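Local coordinates for peptidoglycan-recognition protein (Apis mellifera, PDB 5XZ3) that probably recognises bacterial peptidoglycan as a sensor of insect innate immunity, through a domain related to N-acetylmuramoyl-L-alanine amidases, at residues P32-H37 and K101-A106; L127-K132 and W166-S171. All coordinates share one frame; numbering follows the deposited sequence.

Interaction 1 of 2, residues P32-H37 and K101-A106; sequences PYVIIH and KSISIA
Val34 and Ile105 meet on one face of a parallel strand pair, where CG1 of Val34 lies 3.6 Å from CD1 of Ile105, the two side chains slanting across each other. Val34 has CG1 anti to the backbone N (chi1 172°), which turns its other methyl, CG2, to CG1 of Ile103, 3.9 Å away; these two branches run side by side. Ile36 extends the same apolar face, its CD1 resting 3.8 Å from CB of Ile105. Beta-branched residues suit this place because they fill a sheet surface close to the backbone.

The other face is more polar. CG1 of Ile35 leans on Ser102, 3.5 Å from its OG, and CB of Ser104 sits at the edge of the His37 imidazole, near its plane, 4.0 Å from CD2. The small serines fit beside these bulkier neighbours; OG of Ser102 is hydrogen-bonded to Tyr98 O, while the His37 nitrogens bond to Ser154 and Thr95.

Strand 102-106 holds the Ile35 backbone at both ends, the usual pattern of a parallel pair: its N donates to Ile103 O (2.8 Å, 171° at the hydrogen), and its O accepts from Ile105 N. At the start, Tyr33 N reaches Lys101 O only weakly.

Strand 102-107 is the central one of the five-stranded mixed sheet and 31-38 its neighbour. Strand 141-145 flanks 31-38 on its far side, strand 74-76 flanks 102-107, and helix 118-133 packs over Ile105.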
loop_
_atom_site.group_PDB
_atom_site.type_symbol
_atom_site.label_atom_id
_atom_site.label_comp_id
_atom_site.label_asym_id
_atom_site.label_seq_id
_atom_site.Cartn_x
_atom_site.Cartn_y
_atom_site.Cartn_z
ATOM N N PRO A 32 -10.789 8.324 4.321
ATOM C CA PRO A 32 -11.995 7.575 3.909
ATOM C C PRO A 32 -11.787 6.348 3.022
ATOM O O PRO A 32 -12.683 5.500 2.983
ATOM C CB PRO A 32 -12.837 8.611 3.160
ATOM C CG PRO A 32 -11.877 9.663 2.722
ATOM C CD PRO A 32 -10.751 9.677 3.724
ATOM N N TYR A 33 -10.650 6.261 2.321
ATOM C CA TYR A 33 -10.405 5.166 1.360
ATOM C C TYR A 33 -9.061 4.484 1.552
ATOM O O TYR A 33 -8.097 5.116 1.949
ATOM C CB TYR A 33 -10.459 5.698 -0.090
ATOM C CG TYR A 33 -11.843 6.106 -0.518
ATOM C CD1 TYR A 33 -12.743 5.152 -0.991
ATOM C CD2 TYR A 33 -12.257 7.444 -0.454
ATOM C CE1 TYR A 33 -14.027 5.518 -1.388
ATOM C CE2 TYR A 33 -13.533 7.817 -0.850
ATOM C CZ TYR A 33 -14.412 6.841 -1.311
ATOM O OH TYR A 33 -15.690 7.179 -1.698
ATOM N N VAL A 34 -9.016 3.185 1.246
ATOM C CA VAL A 34 -7.759 2.460 1.044
ATOM C C VAL A 34 -7.771 1.934 -0.400
ATOM O O VAL A 34 -8.749 1.307 -0.817
ATOM C CB VAL A 34 -7.619 1.276 2.038
ATOM C CG1 VAL A 34 -6.407 0.405 1.693
ATOM C CG2 VAL A 34 -7.470 1.794 3.469
ATOM N N ILE A 35 -6.723 2.220 -1.171
ATOM C CA ILE A 35 -6.659 1.732 -2.565
ATOM C C ILE A 35 -5.647 0.571 -2.641
ATOM O O ILE A 35 -4.484 0.712 -2.247
ATOM C CB ILE A 35 -6.251 2.833 -3.583
ATOM C CG1 ILE A 35 -6.861 4.217 -3.265
ATOM C CG2 ILE A 35 -6.472 2.373 -5.037
ATOM C CD1 ILE A 35 -8.355 4.385 -3.358
ATOM N N ILE A 36 -6.075 -0.571 -3.165
ATOM C CA ILE A 36 -5.166 -1.708 -3.281
ATOM C C ILE A 36 -4.576 -1.683 -4.694
ATOM O O ILE A 36 -5.319 -1.612 -5.661
ATOM C CB ILE A 36 -5.883 -3.060 -3.018
ATOM C CG1 ILE A 36 -6.545 -3.084 -1.613
ATOM C CG2 ILE A 36 -4.920 -4.252 -3.217
ATOM C CD1 ILE A 36 -5.600 -2.831 -0.433
ATOM N N HIS A 37 -3.247 -1.731 -4.776
ATOM C CA HIS A 37 -2.528 -1.778 -6.047
ATOM C C HIS A 37 -1.598 -2.972 -6.077
ATOM O O HIS A 37 -1.316 -3.583 -5.032
ATOM C CB HIS A 37 -1.694 -0.505 -6.253
ATOM C CG HIS A 37 -2.493 0.692 -6.696
ATOM N ND1 HIS A 37 -2.966 0.838 -7.986
ATOM C CD2 HIS A 37 -2.865 1.810 -6.031
ATOM C CE1 HIS A 37 -3.587 2.000 -8.097
ATOM N NE2 HIS A 37 -3.541 2.610 -6.923
ATOM N N LYS A 101 -7.274 11.612 -0.384
ATOM C CA LYS A 101 -8.338 11.022 0.434
ATOM C C LYS A 101 -8.211 9.511 0.607
ATOM O O LYS A 101 -9.208 8.823 0.863
ATOM C CB LYS A 101 -9.722 11.411 -0.115
ATOM C CG LYS A 101 -9.987 11.081 -1.585
ATOM C CD LYS A 101 -11.434 11.437 -1.942
ATOM C CE LYS A 101 -11.720 11.199 -3.415
ATOM N NZ LYS A 101 -13.051 11.748 -3.804
ATOM N N SER A 102 -6.978 9.011 0.477
ATOM C CA SER A 102 -6.713 7.566 0.570
ATOM C C SER A 102 -5.277 7.305 0.960
ATOM O O SER A 102 -4.418 8.177 0.837
ATOM C CB SER A 102 -7.003 6.867 -0.776
ATOM O OG SER A 102 -6.090 7.309 -1.783
ATOM N N ILE A 103 -5.024 6.100 1.448
ATOM C CA ILE A 103 -3.683 5.538 1.400
ATOM C C ILE A 103 -3.724 4.441 0.335
ATOM O O ILE A 103 -4.811 3.946 -0.009
ATOM C CB ILE A 103 -3.221 4.983 2.762
ATOM C CG1 ILE A 103 -4.236 3.999 3.322
ATOM C CG2 ILE A 103 -2.936 6.122 3.773
ATOM C CD1 ILE A 103 -3.577 2.809 3.978
ATOM N N SER A 104 -2.560 4.079 -0.190
ATOM C CA SER A 104 -2.477 2.921 -1.058
ATOM C C SER A 104 -1.698 1.798 -0.397
ATOM O O SER A 104 -0.769 2.042 0.390
ATOM C CB SER A 104 -1.880 3.284 -2.414
ATOM O OG SER A 104 -0.589 3.894 -2.271
ATOM N N ILE A 105 -2.101 0.561 -0.693
ATOM C CA ILE A 105 -1.364 -0.610 -0.233
ATOM C C ILE A 105 -0.955 -1.340 -1.511
ATOM O O ILE A 105 -1.818 -1.807 -2.269
ATOM C CB ILE A 105 -2.201 -1.520 0.686
ATOM C CG1 ILE A 105 -2.668 -0.741 1.949
ATOM C CG2 ILE A 105 -1.403 -2.778 1.052
ATOM C CD1 ILE A 105 -3.586 -1.496 2.908
ATOM N N ALA A 106 0.351 -1.394 -1.758
ATOM C CA ALA A 106 0.839 -1.945 -3.004
ATOM C C ALA A 106 1.495 -3.287 -2.738
ATOM O O ALA A 106 2.507 -3.373 -2.041
ATOM C CB ALA A 106 1.812 -0.992 -3.712
#

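Interaction 2 of 2, residues L127-K132 and W166-S171; sequences LILCGK and WPEWVS
Ile128 and Trp166 make the apolar centre of this contact: CD1 of the isoleucine reaches CZ3 of the indole at 3.6 Å and CE3 at 4.0 Å, approaching the six-membered ring obliquely. The isoleucine places CG1 beside its own backbone N (chi1 -71°) and then extends, so that the methyl at the end of the longer branch does the touching. A slim methyl tip suits the broad indole.

Next to it, Glu168 reaches across to the helix. Its chain bends at chi2 (82°), which brings the carboxylate to Leu129; OE2 comes 3.5 Å from CD2 of Leu129, the two side chains crossing at about a right angle. Lys132, one helical turn on from Ile128, brings NZ to 4.2 Å from CG of Glu168, while NZ and OE2 of that glutamate remain 4.6 Å apart, beyond a salt bridge.

The second shell sets these groups in place. A type I turn from Trp166 to Trp169, closed by a bond from Trp169 N to Trp166 O, presents Trp166 and Glu168 to the helix together; Pro167, with its restricted phi, suits the second position of such a turn. Backbone hydrogen bonds of Glu168 and Val170 with Val143 join this turn, which follows helix 157-163, to strand 141-145 as it lies against helix 118-133. Leu121 and Ala124 of that helix also pack on Trp166, and NZ of Lys132 has a weak hydrogen bond to Glu139 O.

No hydrogen bond joins the two segments, and the charge of Glu168 probably gains little from the Leu129 methyl beside it. Cohesion therefore comes mainly from van der Waals packing, with the partly exposed Lys132 and Glu168 probably adding a modest long-range attraction at the margin.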
loop_
_atom_site.group_PDB
_atom_site.type_symbol
_atom_site.label_atom_id
_atom_site.label_comp_id
_atom_site.label_asym_id
_atom_site.label_seq_id
_atom_site.Cartn_x
_atom_site.Cartn_y
_atom_site.Cartn_z
ATOM N N LEU A 127 -2.974 -4.458 8.230
ATOM C CA LEU A 127 -2.630 -3.058 8.122
ATOM C C LEU A 127 -3.889 -2.184 8.142
ATOM O O LEU A 127 -3.901 -1.120 8.766
ATOM C CB LEU A 127 -1.815 -2.803 6.861
ATOM C CG LEU A 127 -1.305 -1.389 6.621
ATOM C CD1 LEU A 127 -0.330 -0.907 7.681
ATOM C CD2 LEU A 127 -0.670 -1.325 5.236
ATOM N N ILE A 128 -4.931 -2.647 7.460
ATOM C CA ILE A 128 -6.202 -1.939 7.401
ATOM C C ILE A 128 -6.821 -1.853 8.807
ATOM O O ILE A 128 -7.201 -0.758 9.265
ATOM C CB ILE A 128 -7.152 -2.563 6.346
ATOM C CG1 ILE A 128 -6.620 -2.241 4.934
ATOM C CG2 ILE A 128 -8.575 -2.015 6.500
ATOM C CD1 ILE A 128 -7.126 -3.160 3.834
ATOM N N LEU A 129 -6.867 -2.986 9.497
ATOM C CA LEU A 129 -7.360 -3.023 10.880
ATOM C C LEU A 129 -6.565 -2.112 11.824
ATOM O O LEU A 129 -7.161 -1.408 12.629
ATOM C CB LEU A 129 -7.422 -4.470 11.401
ATOM C CG LEU A 129 -8.402 -5.441 10.685
ATOM C CD1 LEU A 129 -8.285 -6.839 11.287
ATOM C CD2 LEU A 129 -9.859 -4.984 10.730
ATOM N N CYS A 130 -5.235 -2.124 11.713
ATOM C CA CYS A 130 -4.371 -1.203 12.461
ATOM C C CYS A 130 -4.741 0.262 12.258
ATOM O O CYS A 130 -4.869 1.009 13.234
ATOM C CB CYS A 130 -2.905 -1.405 12.091
ATOM S SG CYS A 130 -1.831 -0.157 12.838
ATOM N N GLY A 131 -4.898 0.664 10.995
ATOM C CA GLY A 131 -5.332 2.025 10.656
ATOM C C GLY A 131 -6.669 2.409 11.268
ATOM O O GLY A 131 -6.829 3.532 11.774
ATOM N N LYS A 132 -7.632 1.483 11.218
ATOM C CA LYS A 132 -8.934 1.708 11.846
ATOM C C LYS A 132 -8.764 1.812 13.362
ATOM O O LYS A 132 -9.279 2.742 13.983
ATOM C CB LYS A 132 -9.914 0.584 11.514
ATOM C CG LYS A 132 -10.300 0.504 10.057
ATOM C CD LYS A 132 -11.351 -0.584 9.775
ATOM C CE LYS A 132 -12.746 -0.118 10.172
ATOM N NZ LYS A 132 -13.837 -1.011 9.652
ATOM N N TRP A 166 -12.735 -9.496 1.579
ATOM C CA TRP A 166 -12.603 -8.666 2.760
ATOM C C TRP A 166 -13.891 -7.929 3.051
ATOM O O TRP A 166 -14.460 -7.325 2.142
ATOM C CB TRP A 166 -11.510 -7.644 2.580
ATOM C CG TRP A 166 -10.119 -8.156 2.548
ATOM C CD1 TRP A 166 -9.650 -9.389 2.947
ATOM C CD2 TRP A 166 -8.979 -7.398 2.162
ATOM N NE1 TRP A 166 -8.270 -9.440 2.783
ATOM C CE2 TRP A 166 -7.845 -8.230 2.301
ATOM C CE3 TRP A 166 -8.808 -6.090 1.672
ATOM C CZ2 TRP A 166 -6.546 -7.790 1.988
ATOM C CZ3 TRP A 166 -7.524 -5.665 1.340
ATOM C CH2 TRP A 166 -6.409 -6.507 1.502
ATOM N N PRO A 167 -14.332 -7.929 4.327
ATOM C CA PRO A 167 -15.583 -7.236 4.670
ATOM C C PRO A 167 -15.547 -5.726 4.419
ATOM O O PRO A 167 -16.605 -5.110 4.254
ATOM C CB PRO A 167 -15.744 -7.524 6.164
ATOM C CG PRO A 167 -14.925 -8.756 6.414
ATOM C CD PRO A 167 -13.752 -8.625 5.496
ATOM N N GLU A 168 -14.347 -5.137 4.390
ATOM C CA GLU A 168 -14.186 -3.688 4.182
ATOM C C GLU A 168 -14.207 -3.333 2.682
ATOM O O GLU A 168 -14.325 -2.155 2.329
ATOM C CB GLU A 168 -12.896 -3.138 4.845
ATOM C CG GLU A 168 -12.772 -3.318 6.360
ATOM C CD GLU A 168 -12.285 -4.702 6.794
ATOM O OE1 GLU A 168 -12.053 -5.565 5.923
ATOM O OE2 GLU A 168 -12.130 -4.936 8.018
ATOM N N TRP A 169 -14.106 -4.344 1.812
ATOM C CA TRP A 169 -14.180 -4.103 0.359
ATOM C C TRP A 169 -15.587 -3.626 -0.029
ATOM O O TRP A 169 -16.572 -4.158 0.472
ATOM C CB TRP A 169 -13.764 -5.339 -0.450
ATOM C CG TRP A 169 -13.943 -5.114 -1.925
ATOM C CD1 TRP A 169 -13.112 -4.413 -2.745
ATOM C CD2 TRP A 169 -15.043 -5.545 -2.738
ATOM N NE1 TRP A 169 -13.623 -4.374 -4.023
ATOM C CE2 TRP A 169 -14.811 -5.055 -4.047
ATOM C CE3 TRP A 169 -16.211 -6.278 -2.488
ATOM C CZ2 TRP A 169 -15.681 -5.311 -5.112
ATOM C CZ3 TRP A 169 -17.097 -6.525 -3.559
ATOM C CH2 TRP A 169 -16.819 -6.032 -4.853
ATOM N N VAL A 170 -15.657 -2.611 -0.896
ATOM C CA VAL A 170 -16.919 -2.082 -1.403
ATOM C C VAL A 170 -16.969 -2.212 -2.926
ATOM O O VAL A 170 -15.986 -1.916 -3.618
ATOM C CB VAL A 170 -17.220 -0.613 -0.973
ATOM C CG1 VAL A 170 -17.407 -0.480 0.549
ATOM C CG2 VAL A 170 -16.155 0.355 -1.464
ATOM N N SER A 171 -18.126 -2.645 -3.433
ATOM C CA SER A 171 -18.335 -2.822 -4.887
ATOM C C SER A 171 -18.395 -1.487 -5.620
ATOM O O SER A 171 -18.123 -1.407 -6.828
ATOM C CB SER A 171 -19.579 -3.664 -5.166
ATOM O OG SER A 171 -20.748 -3.008 -4.728
#

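Overall arrangement
After two short helices, 2-5 and 13-16, the chain lays down strand 31-38, passes through helix 47-64 and strands 74-76 and 82-84, and returns at strand 102-107, where interaction 1 closes this loop of 63 residues. Helix 118-133 is the next regular element and opens interaction 2, which closes after a further 33 residues containing strand 141-145 and helix 157-163. The two loops are thus in series, neither nested nor crossed. In space they meet: Ile105 CD1 packs 3.7 Å from Ile128 CG1, and Ile36 CD1 lies 3.9 Å from Trp166 CZ3. Together they tie the middle of the sheet to the helix over it and to the C-terminal loop.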